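Local coordinates for inorganic pyrophosphatase (Coxiella burnetii, PDB 3TR4), which probably catalyses the magnesium-dependent hydrolysis of inorganic pyrophosphate to two phosphate ions, working as a homohexamer, at residues K126-S130 and L131-A135. Residues are numbered along the deposited sequence; the frame is centred on the assembly and turned at random.
Sequences KDISS and LLLDA
Helix 130-142 begins with Ser129 at the N-cap position and a hydrophobic staple between Ile128 and Leu133, closing over the first turn. In the staple, Ile128 CG2 rests on Leu133 CD2 at 3.7 Å, and the two side chains cross at about a right angle. A chi1 of -57° sets CG1 beside the backbone N of Ile128 and leaves CG2 anti to that nitrogen, facing Leu133, while Leu133 carries CG beside its backbone N, back toward the incoming loop. A looser contact, 4.0 Å from Ile128 CG2 to Leu132 CD2, spreads the same methyl over a second leucine.

Ser129 O, the first carbonyl of the helix, accepts two N-H groups: Leu133 N lies in the carbonyl plane at 3.2 Å with a nearly straight bond (166°), whereas Leu132 N, at 2.9 Å, sits above that plane and is more bent. Asp134 N then bonds to Ser130 O at 2.9 Å, continuing the regular helical pattern. The hydroxyl of Ser129 lies against the first turn, with OG 3.5 Å from Leu132 CB.

Ile128 and Leu132 both lean on Leu76, just past strand 72-75, and Ile128 also touches Ile122 in the loop that follows strand 106-111. Leu131 instead meets other subunits of the hexamer, packing on Pro48 of one neighbouring subunit and Ala118 of another.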
ATOM      1  N   LYS B 126       6.272  22.180  22.948  1.00 35.86           N
ATOM      2  CA  LYS B 126       7.406  22.890  22.363  1.00 40.96           C
ATOM      3  C   LYS B 126       8.401  21.923  21.733  1.00 33.80           C
ATOM      4  O   LYS B 126       9.168  22.295  20.849  1.00 37.17           O
ATOM      5  CB  LYS B 126       8.093  23.780  23.402  1.00 47.73           C
ATOM      6  CG  LYS B 126       8.783  23.031  24.531  1.00 58.26           C
ATOM      7  CD  LYS B 126       9.321  24.001  25.578  1.00 65.79           C
ATOM      8  CE  LYS B 126      10.095  23.279  26.673  1.00 64.74           C
ATOM      9  NZ  LYS B 126      11.347  22.662  26.155  1.00 64.37           N
ATOM     10  N   ASP B 127       8.373  20.675  22.187  1.00 32.04           N
ATOM     11  CA  ASP B 127       9.240  19.639  21.639  1.00 38.06           C
ATOM     12  C   ASP B 127       8.728  19.128  20.291  1.00 36.87           C
ATOM     13  O   ASP B 127       9.430  18.408  19.582  1.00 37.63           O
ATOM     14  CB  ASP B 127       9.397  18.489  22.640  1.00 40.96           C
ATOM     15  CG  ASP B 127      10.037  18.937  23.944  1.00 46.03           C
ATOM     16  OD1 ASP B 127      10.773  19.947  23.924  1.00 47.19           O
ATOM     17  OD2 ASP B 127       9.808  18.286  24.986  1.00 44.65           O
ATOM     18  N   ILE B 128       7.504  19.510  19.941  1.00 34.78           N
ATOM     19  CA  ILE B 128       6.939  19.165  18.641  1.00 36.47           C
ATOM     20  C   ILE B 128       7.151  20.335  17.680  1.00 35.13           C
ATOM     21  O   ILE B 128       6.985  21.491  18.062  1.00 37.38           O
ATOM     22  CB  ILE B 128       5.433  18.831  18.749  1.00 35.47           C
ATOM     23  CG1 ILE B 128       5.209  17.686  19.739  1.00 34.50           C
ATOM     24  CG2 ILE B 128       4.862  18.456  17.395  1.00 35.39           C
ATOM     25  CD1 ILE B 128       5.946  16.417  19.369  1.00 36.32           C
ATOM     26  N   SER B 129       7.538  20.042  16.442  1.00 36.09           N
ATOM     27  CA  SER B 129       7.769  21.105  15.466  1.00 43.48           C
ATOM     28  C   SER B 129       6.483  21.881  15.212  1.00 36.86           C
ATOM     29  O   SER B 129       5.427  21.292  14.981  1.00 33.77           O
ATOM     30  CB  SER B 129       8.321  20.546  14.152  1.00 50.23           C
ATOM     31  OG  SER B 129       7.420  19.634  13.555  1.00 55.19           O
ATOM     32  N   SER B 130       6.573  23.205  15.260  1.00 34.44           N
ATOM     33  CA  SER B 130       5.400  24.048  15.072  1.00 43.65           C
ATOM     34  C   SER B 130       4.750  23.785  13.719  1.00 43.01           C
ATOM     35  O   SER B 130       3.557  24.022  13.537  1.00 33.87           O
ATOM     36  CB  SER B 130       5.766  25.527  15.203  1.00 53.53           C
ATOM     37  OG  SER B 130       6.662  25.921  14.179  1.00 59.08           O
ATOM     38  N   LEU B 131       5.534  23.285  12.769  1.00 43.07           N
ATOM     39  CA  LEU B 131       4.998  22.987  11.449  1.00 46.91           C
ATOM     40  C   LEU B 131       4.001  21.829  11.517  1.00 41.75           C
ATOM     41  O   LEU B 131       2.990  21.827  10.816  1.00 35.93           O
ATOM     42  CB  LEU B 131       6.123  22.680  10.461  1.00 56.27           C
ATOM     43  CG  LEU B 131       5.705  22.556   8.994  1.00 68.66           C
ATOM     44  CD1 LEU B 131       4.887  23.765   8.558  1.00 73.89           C
ATOM     45  CD2 LEU B 131       6.921  22.377   8.101  1.00 71.92           C
ATOM     46  N   LEU B 132       4.285  20.849  12.369  1.00 39.14           N
ATOM     47  CA  LEU B 132       3.392  19.708  12.533  1.00 32.41           C
ATOM     48  C   LEU B 132       2.115  20.115  13.260  1.00 32.96           C
ATOM     49  O   LEU B 132       1.016  19.702  12.884  1.00 30.04           O
ATOM     50  CB  LEU B 132       4.089  18.577  13.289  1.00 28.93           C
ATOM     51  CG  LEU B 132       3.231  17.338  13.547  1.00 32.36           C
ATOM     52  CD1 LEU B 132       2.570  16.863  12.258  1.00 31.21           C
ATOM     53  CD2 LEU B 132       4.062  16.227  14.170  1.00 33.65           C
ATOM     54  N   LEU B 133       2.270  20.921  14.307  1.00 27.43           N
ATOM     55  CA  LEU B 133       1.128  21.434  15.052  1.00 28.02           C
ATOM     56  C   LEU B 133       0.244  22.286  14.147  1.00 32.37           C
ATOM     57  O   LEU B 133      -0.982  22.257  14.253  1.00 29.11           O
ATOM     58  CB  LEU B 133       1.587  22.252  16.265  1.00 30.28           C
ATOM     59  CG  LEU B 133       2.402  21.524  17.337  1.00 34.41           C
ATOM     60  CD1 LEU B 133       2.754  22.466  18.477  1.00 33.35           C
ATOM     61  CD2 LEU B 133       1.646  20.312  17.858  1.00 34.76           C
ATOM     62  N   ASP B 134       0.872  23.049  13.257  1.00 31.43           N
ATOM     63  CA  ASP B 134       0.123  23.869  12.310  1.00 33.86           C
ATOM     64  C   ASP B 134      -0.646  22.993  11.328  1.00 32.79           C
ATOM     65  O   ASP B 134      -1.798  23.275  11.000  1.00 35.84           O
ATOM     66  CB  ASP B 134       1.045  24.831  11.560  1.00 38.72           C
ATOM     67  CG  ASP B 134       1.539  25.967  12.437  1.00 47.72           C
ATOM     68  OD1 ASP B 134       0.963  26.178  13.525  1.00 45.51           O
ATOM     69  OD2 ASP B 134       2.500  26.655  12.034  1.00 55.16           O
ATOM     70  N   ALA B 135      -0.001  21.927  10.864  1.00 31.45           N
ATOM     71  CA  ALA B 135      -0.646  20.970   9.974  1.00 33.01           C
ATOM     72  C   ALA B 135      -1.837  20.305  10.656  1.00 27.15           C
ATOM     73  O   ALA B 135      -2.878  20.092  10.036  1.00 32.16           O
ATOM     74  CB  ALA B 135       0.356  19.921   9.509  1.00 34.14           C
TER